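Local coordinates for CrRbcX-IIa (Chlamydomonas reinhardtii, PDB 5BS1), which probably acts as a Rubisco-assembly chaperone, binding the large subunit during holoenzyme assembly as RbcX relatives do, at residues A[24-29]-A[69-74]; A[31-36]-A[87-92]; A[48-53]-A[77-82]. One frame throughout, in Å; residues are numbered along the deposited sequence. Where two conformers were deposited one is given.

Contact 1. Residues A[24-29]-A[69-74]; sequences LFTFVA and DEWMAA
T26 meets W71 and M72 through a single methyl group, and every atom touching across this buried helix-helix contact of the all-helical RbcX fold is carbon. The apolar part comes first. CG2 of T26 lies 3.8 Å from W71 CE3 and equally near W71 CZ3, so it meets the six-membered part of the indole at a slant, while the two side chains slide past each other in opposite directions. The same methyl is 4.0 Å from CE of M72, a selenomethionine in this crystal; bends at chi2 (66°) and chi3 (76°) bring CE round to it. M63 covers T26 and W71 from a loop, and L117 of the second subunit packs against M72.

The polar atoms look elsewhere. With T26 CG2 anti to its N, OG1 stands beside that N. It takes an N-H from R90 of helix 80-96 and lies within bonding distance of two carbonyls, of R22 one turn back and of G67 just before helix 69-78, between which its one proton would be shared. W71 NE1 bonds to F58 O, fixing the indole from its pyrrole side, and D69 OD2 forms a salt bridge with R22.

No hydrogen bond joins the two segments. T26 thus serves two chemistries: its methyl supplies the packing surface, while its hydroxyl ties helix 13-38 to helix 80-96 and to the segment preceding helix 69-78.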
ATOM      1  N   LEU A  24      -1.601   0.126  -7.395  1.00  9.60           N
ATOM      2  CA  LEU A  24      -0.855   1.387  -7.494  1.00  9.31           C
ATOM      3  C   LEU A  24      -0.078   1.484  -8.813  1.00  9.00           C
ATOM      4  O   LEU A  24      -0.090   2.514  -9.493  1.00  9.63           O
ATOM      5  CB  LEU A  24       0.086   1.542  -6.300  1.00  9.69           C
ATOM      6  CG  LEU A  24       0.996   2.769  -6.323  1.00  9.87           C
ATOM      7  CD1 LEU A  24       0.195   4.057  -6.278  1.00 10.33           C
ATOM      8  CD2 LEU A  24       2.035   2.737  -5.215  1.00  9.46           C
ATOM      9  N   PHE A  25       0.598   0.414  -9.205  1.00  8.57           N
ATOM     10  CA  PHE A  25       1.406   0.397 -10.409  1.00  8.18           C
ATOM     11  C   PHE A  25       0.548   0.549 -11.651  1.00  8.36           C
ATOM     12  O   PHE A  25       0.943   1.205 -12.613  1.00  8.04           O
ATOM     13  CB  PHE A  25       2.286  -0.853 -10.477  1.00  8.43           C
ATOM     14  CG  PHE A  25       3.262  -1.022  -9.312  1.00  9.11           C
ATOM     15  CD1 PHE A  25       3.650   0.036  -8.485  1.00  9.34           C
ATOM     16  CD2 PHE A  25       3.836  -2.254  -9.106  1.00  9.57           C
ATOM     17  CE1 PHE A  25       4.554  -0.162  -7.438  1.00 10.43           C
ATOM     18  CE2 PHE A  25       4.722  -2.455  -8.059  1.00 10.31           C
ATOM     19  CZ  PHE A  25       5.100  -1.404  -7.242  1.00  9.91           C
ATOM     20  N   THR A  26      -0.642  -0.043 -11.629  1.00  7.88           N
ATOM     21  CA  THR A  26      -1.565   0.115 -12.725  1.00  7.95           C
ATOM     22  C   THR A  26      -1.979   1.563 -12.868  1.00  8.33           C
ATOM     23  O   THR A  26      -2.035   2.093 -13.977  1.00  8.42           O
ATOM     24  CB  THR A  26      -2.803  -0.802 -12.541  1.00  7.64           C
ATOM     25  OG1 THR A  26      -2.350  -2.173 -12.437  1.00  7.78           O
ATOM     26  CG2 THR A  26      -3.764  -0.675 -13.713  1.00  7.75           C
ATOM     27  N   PHE A  27      -2.276   2.215 -11.741  1.00  9.60           N
ATOM     28  CA  PHE A  27      -2.653   3.638 -11.712  1.00 11.31           C
ATOM     29  C   PHE A  27      -1.505   4.526 -12.169  1.00 10.50           C
ATOM     30  O   PHE A  27      -1.701   5.460 -12.960  1.00  9.47           O
ATOM     31  CB  PHE A  27      -3.084   4.000 -10.288  1.00 13.78           C
ATOM     32  CG  PHE A  27      -3.420   5.447 -10.105  1.00 16.49           C
ATOM     33  CD1 PHE A  27      -4.679   5.909 -10.418  1.00 19.19           C
ATOM     34  CD2 PHE A  27      -2.467   6.343  -9.641  1.00 17.97           C
ATOM     35  CE1 PHE A  27      -4.983   7.256 -10.244  1.00 20.47           C
ATOM     36  CE2 PHE A  27      -2.766   7.677  -9.466  1.00 18.86           C
ATOM     37  CZ  PHE A  27      -4.024   8.126  -9.767  1.00 19.34           C
ATOM     38  N   VAL A  28      -0.304   4.231 -11.690  1.00  9.91           N
ATOM     39  CA  VAL A  28       0.890   4.957 -12.129  1.00 10.10           C
ATOM     40  C   VAL A  28       1.042   4.855 -13.646  1.00  9.68           C
ATOM     41  O   VAL A  28       1.296   5.870 -14.324  1.00 10.11           O
ATOM     42  CB  VAL A  28       2.168   4.465 -11.414  1.00 10.96           C
ATOM     43  CG1 VAL A  28       3.425   4.985 -12.111  1.00 11.15           C
ATOM     44  CG2 VAL A  28       2.140   4.921  -9.972  1.00 12.13           C
ATOM     45  N   ALA A  29       0.925   3.643 -14.166  1.00 10.09           N
ATOM     46  CA  ALA A  29       1.031   3.400 -15.606  1.00  9.65           C
ATOM     47  C   ALA A  29       0.008   4.241 -16.367  1.00  9.45           C
ATOM     48  O   ALA A  29       0.317   4.808 -17.422  1.00  9.35           O
ATOM     49  CB  ALA A  29       0.862   1.920 -15.953  1.00 10.31           C
ATOM     50  N   ASP A  69      -6.611  -5.656 -12.380  1.00 13.14           N
ATOM     51  CA  ASP A  69      -6.772  -6.567 -13.544  1.00 13.30           C
ATOM     52  C   ASP A  69      -8.188  -6.605 -14.117  1.00 14.49           C
ATOM     53  O   ASP A  69      -8.334  -6.786 -15.315  1.00 15.02           O
ATOM     54  CB  ASP A  69      -6.301  -7.968 -13.196  1.00 13.54           C
ATOM     55  CG  ASP A  69      -4.828  -8.011 -12.830  1.00 13.92           C
ATOM     56  OD1 ASP A  69      -4.043  -7.180 -13.339  1.00 13.02           O
ATOM     57  OD2 ASP A  69      -4.446  -8.905 -12.066  1.00 13.08           O
ATOM     58  N   GLU A  70      -9.197  -6.432 -13.273  1.00 16.92           N
ATOM     59  CA  GLU A  70     -10.577  -6.274 -13.756  1.00 18.52           C
ATOM     60  C   GLU A  70     -10.696  -5.005 -14.614  1.00 16.06           C
ATOM     61  O   GLU A  70     -11.290  -5.030 -15.704  1.00 14.88           O
ATOM     62  CB  GLU A  70     -11.557  -6.206 -12.582  1.00 21.28           C
ATOM     63  CG  GLU A  70     -13.020  -6.164 -13.010  1.00 25.64           C
ATOM     64  CD  GLU A  70     -14.015  -6.135 -11.865  1.00 29.89           C
ATOM     65  OE1 GLU A  70     -13.735  -5.559 -10.796  1.00 36.06           O
ATOM     66  OE2 GLU A  70     -15.124  -6.654 -12.078  1.00 34.55           O
ATOM     67  N   TRP A  71     -10.118  -3.930 -14.105  1.00 15.11           N
ATOM     68  CA  TRP A  71     -10.018  -2.667 -14.849  1.00 14.48           C
ATOM     69  C   TRP A  71      -9.296  -2.874 -16.181  1.00 13.76           C
ATOM     70  O   TRP A  71      -9.745  -2.429 -17.225  1.00 13.44           O
ATOM     71  CB  TRP A  71      -9.327  -1.633 -13.982  1.00 15.68           C
ATOM     72  CG  TRP A  71      -9.268  -0.232 -14.549  1.00 15.73           C
ATOM     73  CD1 TRP A  71     -10.204   0.746 -14.411  1.00 17.22           C
ATOM     74  CD2 TRP A  71      -8.179   0.357 -15.256  1.00 15.18           C
ATOM     75  NE1 TRP A  71      -9.799   1.906 -15.056  1.00 17.13           N
ATOM     76  CE2 TRP A  71      -8.548   1.691 -15.567  1.00 15.16           C
ATOM     77  CE3 TRP A  71      -6.941  -0.120 -15.695  1.00 14.15           C
ATOM     78  CZ2 TRP A  71      -7.715   2.550 -16.261  1.00 14.92           C
ATOM     79  CZ3 TRP A  71      -6.107   0.744 -16.381  1.00 14.22           C
ATOM     80  CH2 TRP A  71      -6.492   2.057 -16.656  1.00 13.76           C
HETATM   81  N   MSE A  72      -8.174  -3.583 -16.146  1.00 11.81           N
HETATM   82  CA  MSE A  72      -7.378  -3.770 -17.349  1.00 12.43           C
HETATM   83  C   MSE A  72      -8.141  -4.600 -18.375  1.00 11.81           C
HETATM   84  O   MSE A  72      -8.048  -4.336 -19.554  1.00 12.20           O
HETATM   85  CB  MSE A  72      -6.040  -4.431 -16.991  1.00 12.54           C
HETATM   86  CG  MSE A  72      -5.085  -4.453 -18.181  1.00 13.87           C
HETATM   87 SE   MSE A  72      -4.536  -2.654 -18.720  1.00 15.95          SE
HETATM   88  CE  MSE A  72      -3.300  -2.411 -17.232  1.00 13.43           C
ATOM     89  N   ALA A  73      -8.875  -5.609 -17.934  1.00 12.40           N
ATOM     90  CA  ALA A  73      -9.648  -6.430 -18.851  1.00 13.22           C
ATOM     91  C   ALA A  73     -10.725  -5.597 -19.538  1.00 13.23           C
ATOM     92  O   ALA A  73     -10.964  -5.769 -20.716  1.00 14.13           O
ATOM     93  CB  ALA A  73     -10.294  -7.571 -18.091  1.00 14.00           C
ATOM     94  N   ALA A  74     -11.306  -4.682 -18.778  1.00 13.50           N
ATOM     95  CA  ALA A  74     -12.300  -3.732 -19.328  1.00 13.77           C
ATOM     96  C   ALA A  74     -11.679  -2.807 -20.357  1.00 13.50           C
ATOM     97  O   ALA A  74     -12.267  -2.555 -21.415  1.00 13.92           O
ATOM     98  CB  ALA A  74     -12.949  -2.948 -18.216  1.00 14.39           C
TER

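Contact 2. Residues A[31-36]-A[87-92]; sequences RVVLEQ and MEVREA
V32, V33 and V89 meet here without any flat group between them: neither the carboxamide of Q36 nor the guanidinium of R90 lays a face or an edge on the opposing segment. Q36 makes no contact with 87-92, but its OE1 is hydrogen-bonded to R85, one turn before V89 on the same helix. The guanidinium of R90 turns to other partners. Its NH1 is 3.0 Å from T26 OG1, a probable hydrogen bond, and its NH2 is 3.0 Å from D69 OD1 in a salt bridge, so two of its nitrogens are engaged on side chains of contact 1. NH2 also bonds to N114 OD1 of the second subunit, which is likely to hold the group's rotation.

The contact itself is methyl on methyl, valine-to-valine packing between two helices of the RbcX fold, beside the subunit interface. V89 faces helix 13-38 with a branch for each neighbour. Its CG1, placed anti to the backbone N (chi1 172°), meets V32 CG1 at 4.0 Å; its CG2, beside that N, meets V33 CG2 at 3.9 Å. Consecutive residues of one helix thus straddle a single valine of the other, and V89 accordingly contributes more than half of the 110 Å² buried. The backbones come to 7.9 Å between V33 CA and V89 CA. V89 CG1 also lies 3.6 Å from A29 CB, so the packing continues one turn back along helix 13-38.

Around the trio the fold is all helix. V33 touches L55 of helix 46-59 as well as L82, R85 and L86 of helix 80-96, and is buried. V32 and V89 are partly exposed. On the far side of helix 80-96, M87 packs on M72 of helix 69-78 and on M118 of the second subunit, while E91 OE1 bonds to N114 of that subunit.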
ATOM      1  N   ARG A  31      -1.426   7.028 -15.498  0.50 10.64           N
ATOM      2  CA  ARG A  31      -1.008   8.429 -15.488  0.50 11.70           C
ATOM      3  C   ARG A  31       0.108   8.691 -16.455  0.50 11.20           C
ATOM      4  O   ARG A  31       0.087   9.705 -17.151  0.50 11.38           O
ATOM      5  CB  ARG A  31      -0.572   8.880 -14.101  0.50 12.69           C
ATOM      6  CG  ARG A  31      -1.690   9.017 -13.107  0.50 14.09           C
ATOM      7  CD  ARG A  31      -1.134   9.701 -11.860  0.50 14.68           C
ATOM      8  NE  ARG A  31      -0.976  11.158 -12.062  0.50 14.58           N
ATOM      9  CZ  ARG A  31       0.050  11.904 -11.646  0.50 15.47           C
ATOM     10  NH1 ARG A  31       0.035  13.214 -11.879  0.50 15.29           N
ATOM     11  NH2 ARG A  31       1.092  11.373 -11.023  0.50 15.39           N
ATOM     12  N   VAL A  32       1.088   7.795 -16.512  1.00 11.10           N
ATOM     13  CA  VAL A  32       2.210   7.905 -17.449  1.00 11.51           C
ATOM     14  C   VAL A  32       1.725   7.936 -18.881  1.00 11.22           C
ATOM     15  O   VAL A  32       2.114   8.808 -19.659  1.00 12.30           O
ATOM     16  CB  VAL A  32       3.230   6.746 -17.264  1.00 11.77           C
ATOM     17  CG1 VAL A  32       4.198   6.624 -18.442  1.00 12.72           C
ATOM     18  CG2 VAL A  32       3.999   6.925 -15.974  1.00 12.98           C
ATOM     19  N   VAL A  33       0.854   7.005 -19.225  1.00 10.37           N
ATOM     20  CA  VAL A  33       0.352   6.898 -20.576  1.00 10.44           C
ATOM     21  C   VAL A  33      -0.507   8.108 -20.919  1.00 10.66           C
ATOM     22  O   VAL A  33      -0.429   8.612 -22.022  1.00 11.51           O
ATOM     23  CB  VAL A  33      -0.376   5.547 -20.782  1.00 10.49           C
ATOM     24  CG1 VAL A  33      -1.119   5.484 -22.119  1.00 10.63           C
ATOM     25  CG2 VAL A  33       0.644   4.405 -20.721  1.00 10.10           C
ATOM     26  N   LEU A  34      -1.339   8.567 -19.996  1.00 10.58           N
ATOM     27  CA  LEU A  34      -2.169   9.739 -20.291  1.00 11.40           C
ATOM     28  C   LEU A  34      -1.293  10.938 -20.643  1.00 12.08           C
ATOM     29  O   LEU A  34      -1.601  11.678 -21.585  1.00 12.18           O
ATOM     30  CB  LEU A  34      -3.092  10.089 -19.136  1.00 12.49           C
ATOM     31  CG  LEU A  34      -4.173  11.151 -19.401  1.00 13.86           C
ATOM     32  CD1 LEU A  34      -5.132  10.725 -20.498  1.00 14.52           C
ATOM     33  CD2 LEU A  34      -4.941  11.390 -18.117  1.00 14.72           C
ATOM     34  N   GLU A  35      -0.216  11.142 -19.901  1.00 12.15           N
ATOM     35  CA  GLU A  35       0.676  12.273 -20.134  1.00 14.73           C
ATOM     36  C   GLU A  35       1.323  12.142 -21.505  1.00 14.57           C
ATOM     37  O   GLU A  35       1.462  13.131 -22.245  1.00 15.73           O
ATOM     38  CB  GLU A  35       1.743  12.327 -19.033  1.00 17.34           C
ATOM     39  CG  GLU A  35       2.733  13.478 -19.115  1.00 21.83           C
ATOM     40  CD  GLU A  35       3.674  13.539 -17.910  1.00 26.74           C
ATOM     41  OE1 GLU A  35       4.790  12.993 -17.969  1.00 34.55           O
ATOM     42  OE2 GLU A  35       3.302  14.121 -16.866  1.00 32.74           O
ATOM     43  N   GLN A  36       1.724  10.924 -21.838  1.00 13.95           N
ATOM     44  CA  GLN A  36       2.354  10.651 -23.125  1.00 15.93           C
ATOM     45  C   GLN A  36       1.419  10.918 -24.287  1.00 16.10           C
ATOM     46  O   GLN A  36       1.867  11.370 -25.338  1.00 17.61           O
ATOM     47  CB  GLN A  36       2.875   9.219 -23.152  1.00 16.18           C
ATOM     48  CG  GLN A  36       4.103   9.069 -22.271  1.00 17.40           C
ATOM     49  CD  GLN A  36       4.571   7.633 -22.147  1.00 18.78           C
ATOM     50  OE1 GLN A  36       3.867   6.697 -22.514  1.00 18.64           O
ATOM     51  NE2 GLN A  36       5.775   7.454 -21.610  1.00 19.98           N
HETATM   52  N   MSE A  87      -0.248  -2.254 -19.964  1.00  9.44           N
HETATM   53  CA  MSE A  87       0.392  -3.490 -19.442  1.00 10.18           C
HETATM   54  C   MSE A  87       1.894  -3.404 -19.498  1.00 10.08           C
HETATM   55  O   MSE A  87       2.565  -3.761 -18.546  1.00  8.48           O
HETATM   56  CB  MSE A  87      -0.108  -4.706 -20.216  1.00 12.56           C
HETATM   57  CG  MSE A  87      -1.461  -5.052 -19.636  1.00 14.15           C
HETATM   58 SE   MSE A  87      -2.246  -6.760 -20.213  1.00 23.07          SE
HETATM   59  CE  MSE A  87      -2.728  -5.798 -21.804  1.00 17.38           C
ATOM     60  N   GLU A  88       2.434  -2.920 -20.617  1.00  9.73           N
ATOM     61  CA  GLU A  88       3.869  -2.771 -20.799  1.00 10.99           C
ATOM     62  C   GLU A  88       4.426  -1.828 -19.721  1.00  9.49           C
ATOM     63  O   GLU A  88       5.465  -2.096 -19.117  1.00  8.92           O
ATOM     64  CB  GLU A  88       4.144  -2.232 -22.224  1.00 13.83           C
ATOM     65  CG  GLU A  88       5.558  -1.775 -22.552  1.00 17.90           C
ATOM     66  CD  GLU A  88       5.710  -1.348 -24.027  1.00 21.94           C
ATOM     67  OE1 GLU A  88       4.830  -0.638 -24.587  1.00 23.16           O
ATOM     68  OE2 GLU A  88       6.716  -1.739 -24.655  1.00 28.46           O
ATOM     69  N   VAL A  89       3.765  -0.688 -19.558  1.00  9.31           N
ATOM     70  CA  VAL A  89       4.256   0.350 -18.652  1.00  8.77           C
ATOM     71  C   VAL A  89       4.209  -0.142 -17.195  1.00  8.76           C
ATOM     72  O   VAL A  89       5.153   0.077 -16.429  1.00  8.30           O
ATOM     73  CB  VAL A  89       3.514   1.684 -18.875  1.00  9.61           C
ATOM     74  CG1 VAL A  89       3.870   2.712 -17.814  1.00  9.71           C
ATOM     75  CG2 VAL A  89       3.845   2.239 -20.254  1.00  9.81           C
ATOM     76  N   ARG A  90       3.127  -0.780 -16.788  1.00  8.74           N
ATOM     77  CA  ARG A  90       3.030  -1.224 -15.396  1.00  8.36           C
ATOM     78  C   ARG A  90       4.036  -2.337 -15.087  1.00  8.76           C
ATOM     79  O   ARG A  90       4.524  -2.428 -13.967  1.00  9.54           O
ATOM     80  CB  ARG A  90       1.609  -1.614 -14.987  1.00  8.19           C
ATOM     81  CG  ARG A  90       1.141  -2.976 -15.479  1.00  8.52           C
ATOM     82  CD  ARG A  90      -0.279  -3.249 -15.042  1.00  8.98           C
ATOM     83  NE  ARG A  90      -0.740  -4.555 -15.478  1.00  8.53           N
ATOM     84  CZ  ARG A  90      -1.847  -5.162 -15.037  1.00  9.08           C
ATOM     85  NH1 ARG A  90      -2.628  -4.586 -14.148  1.00 10.04           N
ATOM     86  NH2 ARG A  90      -2.195  -6.354 -15.520  1.00  9.71           N
ATOM     87  N   GLU A  91       4.386  -3.144 -16.093  1.00  8.10           N
ATOM     88  CA  GLU A  91       5.394  -4.182 -15.937  1.00  8.69           C
ATOM     89  C   GLU A  91       6.796  -3.550 -15.896  1.00  8.43           C
ATOM     90  O   GLU A  91       7.622  -3.914 -15.027  1.00  9.13           O
ATOM     91  CB  GLU A  91       5.272  -5.212 -17.070  1.00 10.08           C
ATOM     92  CG  GLU A  91       6.235  -6.381 -16.916  1.00 11.74           C
ATOM     93  CD  GLU A  91       5.892  -7.600 -17.780  1.00 14.97           C
ATOM     94  OE1 GLU A  91       4.744  -7.781 -18.260  1.00 18.55           O
ATOM     95  OE2 GLU A  91       6.801  -8.450 -17.950  1.00 17.88           O
ATOM     96  N   ALA A  92       7.055  -2.593 -16.775  1.00  8.66           N
ATOM     97  CA  ALA A  92       8.320  -1.885 -16.758  1.00  8.29           C
ATOM     98  C   ALA A  92       8.534  -1.170 -15.429  1.00  7.99           C
ATOM     99  O   ALA A  92       9.645  -1.126 -14.913  1.00  7.61           O
ATOM    100  CB  ALA A  92       8.412  -0.896 -17.905  1.00  8.40           C
TER

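Contact 3. Residues A[48-53]-A[77-82]; sequences NQQAYL and RKNHAL
Q50 and A51 of helix 46-59 meet N79 and L82, where helix 69-78 breaks and helix 80-96 begins. Q50 makes the looser approach: its CG is 4.4 Å from N79 ND2, and its own NE2 is hydrogen-bonded to D54 OD1. A51, next along, carries most of this helix's share of the contact. N79 ND2 comes alongside its backbone, 3.6 Å from A51 CA, and L82 CD2 lies 3.8 Å from A51 O. A51 CB and L82 CD1 meet at 4.4 Å, and the small alanine allows the chains to come to 5.8 Å between A51 CA and L82 CA.

N79 is the N-cap residue of helix 80-96. Its backbone leaves the helix (phi/psi -155°/91°), and its OD1 accepts L82 N at 3.0 Å. The bond is fairly straight at N-H (159°), though the donor stands well above the carbonyl plane. The other end of the amide, ND2, is hydrogen-bonded to D54 OD2, so the cap is fastened to helix 46-59 as well.

Replacing N79 by an alanine here would probably leave the L82 N-H uncapped and D54 OD2 without this donor, removing one of the ties between this helix junction and helix 46-59.

The amide therefore works both ways, its oxygen capping one helix and its nitrogen bonding to a side chain of another, while A51 and L82 add apolar contact beside it.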
ATOM      1  N   ASN A  48      -4.290   7.265 -31.842  1.00 28.94           N
ATOM      2  CA  ASN A  48      -3.692   7.839 -30.655  1.00 26.54           C
ATOM      3  C   ASN A  48      -4.744   8.717 -29.972  1.00 22.91           C
ATOM      4  O   ASN A  48      -4.889   8.676 -28.741  1.00 18.55           O
ATOM      5  CB  ASN A  48      -2.475   8.611 -31.165  1.00 30.35           C
ATOM      6  CG  ASN A  48      -1.974   9.676 -30.245  1.00 34.54           C
ATOM      7  OD1 ASN A  48      -2.057   9.550 -29.038  1.00 43.56           O
ATOM      8  ND2 ASN A  48      -1.393  10.736 -30.819  1.00 37.53           N
ATOM      9  N   GLN A  49      -5.517   9.461 -30.772  1.00 19.98           N
ATOM     10  CA  GLN A  49      -6.600  10.275 -30.212  1.00 18.98           C
ATOM     11  C   GLN A  49      -7.645   9.382 -29.559  1.00 15.83           C
ATOM     12  O   GLN A  49      -8.135   9.703 -28.507  1.00 15.17           O
ATOM     13  CB  GLN A  49      -7.230  11.225 -31.237  1.00 21.11           C
ATOM     14  CG  GLN A  49      -6.295  12.369 -31.568  1.00 24.16           C
ATOM     15  CD  GLN A  49      -6.898  13.412 -32.495  1.00 26.78           C
ATOM     16  OE1 GLN A  49      -7.999  13.271 -33.060  1.00 29.58           O
ATOM     17  NE2 GLN A  49      -6.182  14.504 -32.605  1.00 30.62           N
ATOM     18  N   GLN A  50      -7.948   8.243 -30.154  1.00 14.69           N
ATOM     19  CA  GLN A  50      -8.937   7.342 -29.595  1.00 14.74           C
ATOM     20  C   GLN A  50      -8.439   6.731 -28.275  1.00 13.49           C
ATOM     21  O   GLN A  50      -9.216   6.602 -27.322  1.00 13.22           O
ATOM     22  CB  GLN A  50      -9.307   6.235 -30.576  1.00 16.16           C
ATOM     23  CG  GLN A  50     -10.519   5.437 -30.116  1.00 15.88           C
ATOM     24  CD  GLN A  50     -11.760   6.302 -29.940  1.00 17.07           C
ATOM     25  OE1 GLN A  50     -12.193   6.977 -30.874  1.00 18.89           O
ATOM     26  NE2 GLN A  50     -12.324   6.302 -28.751  1.00 17.03           N
ATOM     27  N   ALA A  51      -7.139   6.440 -28.207  1.00 12.96           N
ATOM     28  CA  ALA A  51      -6.555   5.911 -26.970  1.00 11.41           C
ATOM     29  C   ALA A  51      -6.666   6.956 -25.861  1.00 11.34           C
ATOM     30  O   ALA A  51      -6.996   6.621 -24.738  1.00 11.53           O
ATOM     31  CB  ALA A  51      -5.106   5.511 -27.208  1.00 11.64           C
ATOM     32  N   TYR A  52      -6.404   8.224 -26.196  1.00 10.90           N
ATOM     33  CA  TYR A  52      -6.572   9.324 -25.242  1.00 10.87           C
ATOM     34  C   TYR A  52      -8.020   9.380 -24.772  1.00 11.18           C
ATOM     35  O   TYR A  52      -8.289   9.483 -23.580  1.00 11.20           O
ATOM     36  CB  TYR A  52      -6.163  10.654 -25.875  1.00 11.47           C
ATOM     37  CG  TYR A  52      -6.553  11.856 -25.086  1.00 11.76           C
ATOM     38  CD1 TYR A  52      -5.856  12.238 -23.973  1.00 12.00           C
ATOM     39  CD2 TYR A  52      -7.687  12.616 -25.447  1.00 12.71           C
ATOM     40  CE1 TYR A  52      -6.246  13.349 -23.232  1.00 12.44           C
ATOM     41  CE2 TYR A  52      -8.071  13.729 -24.717  1.00 13.27           C
ATOM     42  CZ  TYR A  52      -7.347  14.100 -23.622  1.00 13.29           C
ATOM     43  OH  TYR A  52      -7.714  15.217 -22.869  1.00 14.61           O
ATOM     44  N   LEU A  53      -8.970   9.355 -25.708  1.00 11.21           N
ATOM     45  CA  LEU A  53     -10.381   9.472 -25.345  1.00 11.44           C
ATOM     46  C   LEU A  53     -10.791   8.331 -24.418  1.00 11.53           C
ATOM     47  O   LEU A  53     -11.439   8.560 -23.416  1.00 11.91           O
ATOM     48  CB  LEU A  53     -11.267   9.491 -26.579  1.00 11.72           C
ATOM     49  CG  LEU A  53     -11.135  10.668 -27.554  1.00 12.21           C
ATOM     50  CD1 LEU A  53     -11.968  10.446 -28.802  1.00 13.05           C
ATOM     51  CD2 LEU A  53     -11.538  11.970 -26.881  1.00 12.10           C
ATOM     52  N   ARG A  77     -11.080  -4.788 -23.567  1.00 18.06           N
ATOM     53  CA  ARG A  77     -12.313  -5.004 -24.352  1.00 20.75           C
ATOM     54  C   ARG A  77     -12.644  -3.827 -25.234  1.00 19.60           C
ATOM     55  O   ARG A  77     -13.195  -3.997 -26.315  1.00 21.65           O
ATOM     56  CB  ARG A  77     -13.512  -5.305 -23.467  1.00 24.12           C
ATOM     57  CG  ARG A  77     -13.626  -6.783 -23.168  1.00 27.75           C
ATOM     58  CD  ARG A  77     -14.904  -7.158 -22.479  1.00 30.07           C
ATOM     59  NE  ARG A  77     -14.619  -7.252 -21.057  1.00 33.58           N
ATOM     60  CZ  ARG A  77     -14.924  -6.387 -20.097  1.00 33.21           C
ATOM     61  NH1 ARG A  77     -14.543  -6.691 -18.866  1.00 33.28           N
ATOM     62  NH2 ARG A  77     -15.602  -5.272 -20.326  1.00 36.26           N
ATOM     63  N   LYS A  78     -12.303  -2.628 -24.785  1.00 18.05           N
ATOM     64  CA  LYS A  78     -12.608  -1.405 -25.533  1.00 18.43           C
ATOM     65  C   LYS A  78     -11.511  -1.015 -26.497  1.00 16.36           C
ATOM     66  O   LYS A  78     -11.770  -0.500 -27.582  1.00 17.43           O
ATOM     67  CB  LYS A  78     -12.836  -0.250 -24.544  1.00 20.19           C
ATOM     68  CG  LYS A  78     -13.143   1.093 -25.183  1.00 25.58           C
ATOM     69  CD  LYS A  78     -14.460   1.009 -25.947  1.00 29.62           C
ATOM     70  CE  LYS A  78     -14.784   2.254 -26.747  1.00 33.88           C
ATOM     71  NZ  LYS A  78     -15.186   3.368 -25.857  1.00 37.08           N
ATOM     72  N   ASN A  79     -10.264  -1.210 -26.091  1.00 14.35           N
ATOM     73  CA  ASN A  79      -9.133  -0.689 -26.818  1.00 12.73           C
ATOM     74  C   ASN A  79      -7.919  -1.538 -26.505  1.00 13.00           C
ATOM     75  O   ASN A  79      -7.182  -1.297 -25.551  1.00 11.90           O
ATOM     76  CB  ASN A  79      -8.862   0.781 -26.457  1.00 13.73           C
ATOM     77  CG  ASN A  79      -7.889   1.439 -27.402  1.00 13.58           C
ATOM     78  OD1 ASN A  79      -6.933   0.820 -27.877  1.00 14.10           O
ATOM     79  ND2 ASN A  79      -8.131   2.713 -27.703  1.00 15.72           N
ATOM     80  N   HIS A  80      -7.721  -2.555 -27.333  1.00 12.11           N
ATOM     81  CA  HIS A  80      -6.645  -3.516 -27.118  1.00 11.83           C
ATOM     82  C   HIS A  80      -5.266  -2.871 -27.158  1.00 11.28           C
ATOM     83  O   HIS A  80      -4.400  -3.195 -26.339  1.00 10.62           O
ATOM     84  CB  HIS A  80      -6.786  -4.603 -28.192  1.00 12.98           C
ATOM     85  CG  HIS A  80      -5.752  -5.674 -28.143  1.00 13.37           C
ATOM     86  ND1 HIS A  80      -4.667  -5.702 -28.982  1.00 13.87           N
ATOM     87  CD2 HIS A  80      -5.663  -6.784 -27.371  1.00 13.55           C
ATOM     88  CE1 HIS A  80      -3.927  -6.764 -28.700  1.00 13.75           C
ATOM     89  NE2 HIS A  80      -4.521  -7.441 -27.743  1.00 13.85           N
ATOM     90  N   ALA A  81      -5.027  -1.959 -28.093  1.00 10.15           N
ATOM     91  CA  ALA A  81      -3.721  -1.318 -28.215  1.00 10.03           C
ATOM     92  C   ALA A  81      -3.391  -0.529 -26.933  1.00  9.91           C
ATOM     93  O   ALA A  81      -2.259  -0.523 -26.465  1.00 10.04           O
ATOM     94  CB  ALA A  81      -3.686  -0.411 -29.400  1.00 10.25           C
ATOM     95  N   LEU A  82      -4.401   0.155 -26.420  1.00  9.47           N
ATOM     96  CA  LEU A  82      -4.214   0.944 -25.177  1.00  9.52           C
ATOM     97  C   LEU A  82      -3.884  -0.012 -24.012  1.00  9.57           C
ATOM     98  O   LEU A  82      -2.981   0.278 -23.226  1.00  9.37           O
ATOM     99  CB  LEU A  82      -5.450   1.750 -24.889  1.00  9.57           C
ATOM    100  CG  LEU A  82      -5.562   2.455 -23.532  1.00  9.36           C
ATOM    101  CD1 LEU A  82      -4.423   3.444 -23.379  1.00  9.58           C
ATOM    102  CD2 LEU A  82      -6.933   3.101 -23.377  1.00  8.93           C
TER

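In the fold
Helix 13-38 leads the chain into all this, giving segment 24-29 to contact 1 and 31-36 to contact 2, before helix 46-59 supplies 48-53 to contact 3. Contact 1 closes the first loop when the chain reaches 69-74; contact 3 closes next at 77-82, and contact 2 last at 87-92. Contact 3 is nested within the loop of contact 2, whereas contact 1 crosses both. Contacts 1 and 2, centred 10 Å apart, share helix 13-38 and both reach the second subunit. Contacts 2 and 3 meet where V33 CG1 lies 4.1 Å from L82 CD1. Together they tie the first four helices into one bundle.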